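Local coordinates for protein DNA-(apurinic or apyrimidinic site) endonuclease 2 (Xenopus laevis, PDB 6WCD) that works in DNA base excision repair as a weak apurinic/apyrimidinic endonuclease and as a 3'-5' exonuclease, here seen as its magnesium-binding catalytic domain, at residues D26-C31 against F71-T76; G51-F56 against T76-A81; R167-L172 against G237-S242. All coordinates share one frame; numbering follows the deposited sequence.

Contact 1: D26-C31 against F71-T76; sequences DADIIC and FCKSST. With BU1 (1,4-butanediol), chain D.
The aromatic ring of Phe-71 turns its edge to the neighbouring strand: Ile-30 O lies near the ring plane, 4.0 Å from Phe-71 CD1. The Phe-71 side chain also touches Leu-18 and Leu-22 of helix 18-25, a large apolar group suited to the layer between sheet and helix. The other flat group, the carboxylate of Asp-28, takes the backbone N of Lys-2 on OD1 and lies against the bound 1,4-butanediol, with Asp-28 OD2 3.3 Å from C2 of the diol. The contact is an antiparallel strand pair in a mixed sheet of the DNase I-like fold of AP endonucleases. Ile-30 and Phe-71 form a hydrogen-bonded pair, and the Ile-30 N to Phe-71 O bond measures 2.8 Å; Ile-29 and Cys-72 make the non-hydrogen-bonded pair beyond it. Farther along, Asp-28 O accepts a nearly straight bond from Lys-73 N (3.0 Å, 169°). Thr-76 OG1 comes within 2.9 Å of that same Asp-28 O, and its methyl CG2 packs on Asp-28 CB; the beta-branch lets threonine put both a hydroxyl and a methyl beside Asp-28. The chain of Lys-73 runs extended from a CG anti to its carbonyl carbon (chi1 -67°), which lays its methylenes along Ala-27 O. At its end, Lys-73 NZ gives a 2.8 Å bond to a water that in turn donates weakly to Asp-28 OD2.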
# COMPACT_ATOMS: atom_id res chain seq x y z
N ASP A 26 -4.86 -0.48 15.80
CA ASP A 26 -6.30 -0.77 15.96
C ASP A 26 -7.02 -0.78 14.61
O ASP A 26 -7.92 0.05 14.35
CB ASP A 26 -6.96 0.24 16.90
CG ASP A 26 -8.36 -0.17 17.32
OD1 ASP A 26 -8.70 -1.37 17.20
OD2 ASP A 26 -9.13 0.72 17.73
N ALA A 27 -6.68 -1.76 13.77
CA ALA A 27 -7.27 -1.87 12.46
C ALA A 27 -7.38 -3.33 12.01
O ALA A 27 -6.63 -4.19 12.48
CB ALA A 27 -6.48 -1.10 11.40
N ASP A 28 -8.29 -3.58 11.09
CA ASP A 28 -8.55 -4.95 10.64
C ASP A 28 -7.61 -5.38 9.53
O ASP A 28 -7.37 -6.59 9.36
CB ASP A 28 -9.96 -5.05 10.11
CG ASP A 28 -10.98 -4.61 11.17
OD1 ASP A 28 -11.58 -3.50 11.08
OD2 ASP A 28 -11.12 -5.35 12.14
N ILE A 29 -7.12 -4.45 8.76
CA ILE A 29 -6.12 -4.65 7.71
C ILE A 29 -5.05 -3.59 7.93
O ILE A 29 -5.38 -2.39 7.97
CB ILE A 29 -6.73 -4.54 6.32
CG1 ILE A 29 -7.86 -5.57 6.10
CG2 ILE A 29 -5.64 -4.71 5.23
CD1 ILE A 29 -8.62 -5.42 4.80
N ILE A 30 -3.80 -4.02 8.06
CA ILE A 30 -2.69 -3.10 8.24
C ILE A 30 -1.69 -3.36 7.13
O ILE A 30 -1.13 -4.47 7.04
CB ILE A 30 -2.04 -3.23 9.63
CG1 ILE A 30 -3.08 -2.90 10.69
CG2 ILE A 30 -0.78 -2.34 9.72
CD1 ILE A 30 -2.72 -3.38 12.03
N CYS A 31 -1.42 -2.34 6.34
CA CYS A 31 -0.55 -2.40 5.19
C CYS A 31 0.73 -1.62 5.50
O CYS A 31 0.68 -0.40 5.73
CB CYS A 31 -1.23 -1.85 3.97
SG CYS A 31 -2.68 -2.84 3.46
N PHE A 71 -1.13 -7.23 6.79
CA PHE A 71 -1.50 -8.00 7.96
C PHE A 71 -3.01 -7.91 8.12
O PHE A 71 -3.57 -6.82 8.17
CB PHE A 71 -0.82 -7.46 9.22
CG PHE A 71 0.63 -7.75 9.31
CD1 PHE A 71 1.55 -6.93 8.70
CD2 PHE A 71 1.04 -8.83 10.03
CE1 PHE A 71 2.98 -7.26 8.81
CE2 PHE A 71 2.37 -9.15 10.14
CZ PHE A 71 3.31 -8.37 9.53
N CYS A 72 -3.65 -9.06 8.26
CA CYS A 72 -5.09 -9.16 8.39
C CYS A 72 -5.48 -9.81 9.72
O CYS A 72 -4.90 -10.81 10.11
CB CYS A 72 -5.67 -10.00 7.25
SG CYS A 72 -5.31 -9.36 5.65
N LYS A 73 -6.48 -9.25 10.42
CA LYS A 73 -7.07 -9.96 11.52
C LYS A 73 -7.91 -11.14 11.00
O LYS A 73 -8.17 -11.27 9.81
CB LYS A 73 -7.92 -9.01 12.37
CG LYS A 73 -7.11 -7.96 13.08
CD LYS A 73 -7.90 -7.16 14.11
CE LYS A 73 -6.96 -6.32 14.97
NZ LYS A 73 -7.71 -5.31 15.79
N SER A 74 -8.30 -12.03 11.91
CA SER A 74 -9.14 -13.18 11.54
C SER A 74 -10.40 -12.74 10.83
O SER A 74 -10.90 -13.46 9.95
CB SER A 74 -9.48 -14.01 12.79
OG SER A 74 -10.26 -13.27 13.72
N SER A 75 -10.92 -11.55 11.17
CA SER A 75 -12.14 -10.99 10.58
C SER A 75 -12.00 -10.72 9.08
O SER A 75 -13.03 -10.69 8.37
CB SER A 75 -12.47 -9.65 11.26
OG SER A 75 -11.44 -8.69 11.04
N THR A 76 -10.79 -10.54 8.58
CA THR A 76 -10.57 -10.11 7.21
C THR A 76 -9.70 -11.05 6.41
O THR A 76 -9.13 -10.63 5.41
CB THR A 76 -9.93 -8.72 7.16
OG1 THR A 76 -8.78 -8.71 8.00
CG2 THR A 76 -10.89 -7.73 7.62
C1 BU1 D . -15.17 -7.54 12.72
C2 BU1 D . -14.12 -6.70 11.97
C3 BU1 D . -14.55 -5.24 11.83
C4 BU1 D . -15.35 -5.08 10.55
O5 BU1 D . -16.04 -8.18 11.83
O6 BU1 D . -16.11 -3.88 10.49
O HOH W 1 -9.48 -3.62 14.45

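Contact 2: G51-F56 against T76-A81; sequences GYNSYF and TTPQAA
The side chains of Tyr-55 and Pro-78 come from opposite directions, and Pro-78 CG reaches the ring obliquely, 3.6 Å from Tyr-55 CZ. Farther back along the ring, Tyr-55 CD1 rests 3.7 Å from the methyl of Ala-81 (CB), where a small residue leaves room for the aromatic. The phenol group is tied within its own strand: Tyr-55 OH donates to Asn-53 OD1 at 2.7 Å, and that oxygen lies at the ring's edge, in its plane. Asn-53 crosses Thr-77 at about a right angle, and its amide offers Asn-53 ND2 to Thr-77 OG1 in a weak, bent bond of 3.2 Å. The amide gets there because CG sits between the backbone N and the carbonyl carbon (chi1 51°). Its oxygen also lies against Pro-78 CD, 3.5 Å from Asn-53 OD1. A phenylalanine in place of Tyr-55 would probably leave Asn-53 OD1 without this donor and the amide freer to turn. In the second shell, Thr-77 OG1 is hydrogen-bonded to Ser-74 O, while Val-120 and Thr-122 of strand 119-127 touch the Tyr-55 side chain. Gln-79 and Ala-80 together face Gln-123 in a classic beta bulge as strand 80-83 begins. Thus side chains of one sheet's outermost strand, 53-57, pack on the residues leading into strand 80-83 of the other sheet and on Ala-81 within it, as expected in the alpha/beta sandwich of this nuclease family.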
# COMPACT_ATOMS: atom_id res chain seq x y z
N GLY A 51 -2.41 -13.31 16.20
CA GLY A 51 -3.60 -12.56 15.92
C GLY A 51 -3.75 -12.05 14.49
O GLY A 51 -4.77 -11.42 14.17
N TYR A 52 -2.78 -12.28 13.63
CA TYR A 52 -2.85 -11.82 12.27
C TYR A 52 -2.42 -12.92 11.32
O TYR A 52 -1.63 -13.81 11.68
CB TYR A 52 -1.92 -10.63 12.00
CG TYR A 52 -2.22 -9.43 12.87
CD1 TYR A 52 -1.68 -9.36 14.15
CD2 TYR A 52 -3.07 -8.42 12.46
CE1 TYR A 52 -1.96 -8.27 15.00
CE2 TYR A 52 -3.37 -7.32 13.32
CZ TYR A 52 -2.81 -7.29 14.57
OH TYR A 52 -3.16 -6.21 15.40
N ASN A 53 -2.94 -12.86 10.09
CA ASN A 53 -2.42 -13.63 8.98
C ASN A 53 -1.85 -12.63 7.99
O ASN A 53 -2.49 -11.61 7.70
CB ASN A 53 -3.45 -14.58 8.35
CG ASN A 53 -4.77 -13.95 7.96
OD1 ASN A 53 -5.04 -13.70 6.76
ND2 ASN A 53 -5.63 -13.71 8.93
N SER A 54 -0.64 -12.87 7.52
CA SER A 54 0.07 -11.85 6.76
C SER A 54 0.56 -12.34 5.42
O SER A 54 0.78 -13.52 5.20
CB SER A 54 1.24 -11.29 7.55
OG SER A 54 2.27 -12.29 7.73
N TYR A 55 0.77 -11.36 4.54
CA TYR A 55 1.07 -11.53 3.11
C TYR A 55 2.15 -10.53 2.75
O TYR A 55 1.93 -9.33 2.77
CB TYR A 55 -0.20 -11.32 2.26
CG TYR A 55 -1.32 -12.19 2.80
CD1 TYR A 55 -1.48 -13.51 2.34
CD2 TYR A 55 -2.12 -11.75 3.87
CE1 TYR A 55 -2.40 -14.37 2.92
CE2 TYR A 55 -3.02 -12.60 4.46
CZ TYR A 55 -3.16 -13.91 3.98
OH TYR A 55 -4.03 -14.80 4.55
N PHE A 56 3.32 -11.05 2.40
CA PHE A 56 4.50 -10.23 2.13
C PHE A 56 4.85 -10.32 0.66
O PHE A 56 4.70 -11.39 0.03
CB PHE A 56 5.73 -10.70 2.92
CG PHE A 56 5.82 -10.18 4.32
CD1 PHE A 56 4.89 -10.48 5.27
CD2 PHE A 56 6.90 -9.41 4.68
CE1 PHE A 56 4.99 -9.98 6.57
CE2 PHE A 56 7.02 -8.92 5.95
CZ PHE A 56 6.08 -9.24 6.93
N THR A 76 -10.79 -10.54 8.58
CA THR A 76 -10.57 -10.11 7.21
C THR A 76 -9.70 -11.05 6.41
O THR A 76 -9.13 -10.63 5.41
CB THR A 76 -9.93 -8.72 7.16
OG1 THR A 76 -8.78 -8.71 8.00
CG2 THR A 76 -10.89 -7.73 7.62
N THR A 77 -9.56 -12.30 6.85
CA THR A 77 -8.75 -13.25 6.10
C THR A 77 -9.16 -13.19 4.64
O THR A 77 -10.33 -13.40 4.33
CB THR A 77 -8.96 -14.65 6.66
OG1 THR A 77 -8.61 -14.66 8.07
CG2 THR A 77 -8.09 -15.67 5.97
N PRO A 78 -8.24 -12.97 3.72
CA PRO A 78 -8.58 -12.78 2.32
C PRO A 78 -8.90 -14.07 1.60
O PRO A 78 -8.34 -15.14 1.88
CB PRO A 78 -7.33 -12.11 1.73
CG PRO A 78 -6.23 -12.55 2.59
CD PRO A 78 -6.80 -12.65 3.97
N GLN A 79 -9.79 -13.95 0.62
CA GLN A 79 -10.10 -15.07 -0.25
C GLN A 79 -9.00 -15.34 -1.25
O GLN A 79 -8.87 -16.47 -1.74
CB GLN A 79 -11.44 -14.83 -0.97
CG GLN A 79 -12.70 -15.05 -0.10
CD GLN A 79 -12.98 -14.00 0.97
OE1 GLN A 79 -12.47 -12.88 0.93
NE2 GLN A 79 -13.84 -14.36 1.93
N ALA A 80 -8.19 -14.33 -1.57
CA ALA A 80 -7.13 -14.46 -2.54
C ALA A 80 -6.04 -13.46 -2.19
O ALA A 80 -6.29 -12.44 -1.56
CB ALA A 80 -7.63 -14.21 -3.96
N ALA A 81 -4.83 -13.75 -2.64
CA ALA A 81 -3.70 -12.86 -2.38
C ALA A 81 -2.61 -13.13 -3.40
O ALA A 81 -2.41 -14.28 -3.81
CB ALA A 81 -3.13 -13.04 -0.96

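Contact 3: R167-L172 against G237-S242; sequences RAEAIL and GLFYDS
Leu-172 and Phe-239 approach from opposite directions, the leucine reaching from helix 152-173 and the phenylalanine from strand 239-241, and they meet where Leu-172 CD2 lies 4.1 Å from Phe-239 CZ. The leucine stretches out because its CG is anti to the backbone N (chi1 -177°), which carries the branched end away from the helix. One turn earlier, the methyl of Ala-168 comes equally close to the same end of the ring, with Ala-168 CB 4.1 Å from Phe-239 CZ. An alanine suits this place, since its short side chain lets the ring tip approach the helix backbone. Both carbons come at the ring obliquely, whereas Glu-169 CG is at the edge, near the ring plane and 4.3 Å from Phe-239 CE1.

Leu-238 lies beside this cluster. Its side chain crosses that of Leu-172 obliquely, with Leu-172 CD2 4.1 Å from Leu-238 CB, and crosses Glu-169 at about a right angle. There Leu-238 CD1 packs 4.0 Å from Glu-169 CD, against the extended methylene chain that leads to the carboxylate. The acid end turns to polar partners: Glu-169 OE2 is bonded to Gln-165 NE2 and accepts from a water (2.8 Å from OE2 to the water O), which itself accepts from Leu-238 N.

Phe-214 stacks on the Phe-239 ring, and Val-178 of strand 177-181 touches both Phe-239 and Leu-172, placing the contact where the helix packs on its sheet. The short helix and strand segments run at 119° to each other, their axes 12.4 Å apart, a separation bridged by side chains. With no direct hydrogen bond between the segments, their cohesion rests on apolar packing, supplemented by the single water bridge at the glutamate.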
# COMPACT_ATOMS: atom_id res chain seq x y z
N ARG A 167 -3.20 -2.29 -13.73
CA ARG A 167 -3.72 -3.40 -12.94
C ARG A 167 -4.95 -2.98 -12.13
O ARG A 167 -5.93 -3.72 -12.06
CB ARG A 167 -2.62 -3.93 -12.01
CG ARG A 167 -3.09 -5.13 -11.17
CD ARG A 167 -3.37 -6.33 -12.06
NE ARG A 167 -3.81 -7.52 -11.34
CZ ARG A 167 -3.00 -8.32 -10.66
NH1 ARG A 167 -1.73 -8.04 -10.55
NH2 ARG A 167 -3.48 -9.42 -10.06
N ALA A 168 -4.88 -1.83 -11.47
CA ALA A 168 -5.97 -1.40 -10.59
C ALA A 168 -7.24 -1.19 -11.38
O ALA A 168 -8.33 -1.58 -10.94
CB ALA A 168 -5.57 -0.14 -9.86
N GLU A 169 -7.14 -0.58 -12.57
CA GLU A 169 -8.32 -0.37 -13.40
C GLU A 169 -8.86 -1.68 -13.95
O GLU A 169 -10.09 -1.84 -14.10
CB GLU A 169 -8.01 0.65 -14.50
CG GLU A 169 -7.77 2.02 -13.88
CD GLU A 169 -7.54 3.12 -14.89
OE1 GLU A 169 -7.56 2.87 -16.13
OE2 GLU A 169 -7.34 4.25 -14.43
N ALA A 170 -7.99 -2.65 -14.22
CA ALA A 170 -8.49 -3.92 -14.73
C ALA A 170 -9.24 -4.69 -13.65
O ALA A 170 -10.30 -5.27 -13.92
CB ALA A 170 -7.35 -4.79 -15.27
N ILE A 171 -8.73 -4.65 -12.43
CA ILE A 171 -9.47 -5.31 -11.34
C ILE A 171 -10.81 -4.62 -11.16
O ILE A 171 -11.85 -5.27 -11.03
CB ILE A 171 -8.64 -5.30 -10.04
CG1 ILE A 171 -7.39 -6.14 -10.24
CG2 ILE A 171 -9.47 -5.77 -8.86
CD1 ILE A 171 -6.30 -5.90 -9.16
N LEU A 172 -10.81 -3.29 -11.20
CA LEU A 172 -12.05 -2.53 -10.99
C LEU A 172 -13.06 -2.82 -12.09
O LEU A 172 -14.26 -2.97 -11.82
CB LEU A 172 -11.74 -1.04 -10.91
CG LEU A 172 -12.90 -0.10 -10.63
CD1 LEU A 172 -13.36 -0.40 -9.20
CD2 LEU A 172 -12.46 1.36 -10.82
N GLY A 237 -10.44 10.64 -13.56
CA GLY A 237 -9.97 9.43 -12.94
C GLY A 237 -11.07 8.69 -12.19
O GLY A 237 -12.09 9.24 -11.78
N LEU A 238 -10.80 7.42 -11.98
CA LEU A 238 -11.74 6.48 -11.40
C LEU A 238 -11.56 6.33 -9.89
O LEU A 238 -12.39 5.67 -9.24
CB LEU A 238 -11.58 5.12 -12.05
CG LEU A 238 -11.83 5.15 -13.57
CD1 LEU A 238 -11.44 3.80 -14.14
CD2 LEU A 238 -13.28 5.47 -13.85
N PHE A 239 -10.52 6.92 -9.33
CA PHE A 239 -10.15 6.79 -7.92
C PHE A 239 -10.20 8.13 -7.23
O PHE A 239 -9.89 9.16 -7.82
CB PHE A 239 -8.76 6.16 -7.81
CG PHE A 239 -8.74 4.70 -8.16
CD1 PHE A 239 -8.61 4.27 -9.48
CD2 PHE A 239 -8.96 3.77 -7.20
CE1 PHE A 239 -8.69 2.86 -9.78
CE2 PHE A 239 -9.00 2.41 -7.49
CZ PHE A 239 -8.91 1.97 -8.79
N TYR A 240 -10.60 8.14 -5.95
CA TYR A 240 -10.55 9.33 -5.14
C TYR A 240 -9.46 9.18 -4.07
O TYR A 240 -9.30 8.12 -3.47
CB TYR A 240 -11.87 9.58 -4.40
CG TYR A 240 -13.03 10.08 -5.18
CD1 TYR A 240 -12.87 10.68 -6.42
CD2 TYR A 240 -14.31 10.02 -4.63
CE1 TYR A 240 -13.94 11.16 -7.11
CE2 TYR A 240 -15.40 10.52 -5.32
CZ TYR A 240 -15.21 11.09 -6.56
OH TYR A 240 -16.29 11.58 -7.26
N ASP A 241 -8.80 10.29 -3.79
CA ASP A 241 -7.92 10.49 -2.63
C ASP A 241 -8.80 10.64 -1.39
O ASP A 241 -9.42 11.69 -1.19
CB ASP A 241 -7.09 11.73 -2.90
CG ASP A 241 -6.08 12.06 -1.81
OD1 ASP A 241 -6.12 11.51 -0.69
OD2 ASP A 241 -5.24 12.96 -2.07
N SER A 242 -8.92 9.59 -0.60
CA SER A 242 -9.96 9.60 0.42
C SER A 242 -9.70 10.67 1.47
O SER A 242 -10.64 11.24 2.02
CB SER A 242 -10.09 8.21 1.07
OG SER A 242 -8.94 7.80 1.83
O HOH W 2 -8.32 6.27 -12.81

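Contacts 1 and 2 are continuous: their centres lie 8 Å apart, Thr-76 belongs to both, and Cys-72 O of contact 1 reaches Asn-53 N of contact 2 at 2.8 Å, a probable backbone hydrogen bond between strands 68-72 and 53-57. Contact 3 stands apart, its centre 22 Å from each of the others; its nearest atoms are about 12 Å from contact 1 and about 8 Å from contact 2. Contacts 2 and 3 nevertheless reach the same mixed sheet, through strands 80-83 and 239-241. A 1,4-butanediol molecule touches contact 1 and lies about 10 Å from the Thr-77 side chain. All three contacts lie away from the catalytic and metal-binding residues, although strand 29-33 leads directly to the magnesium ligand Glu-34.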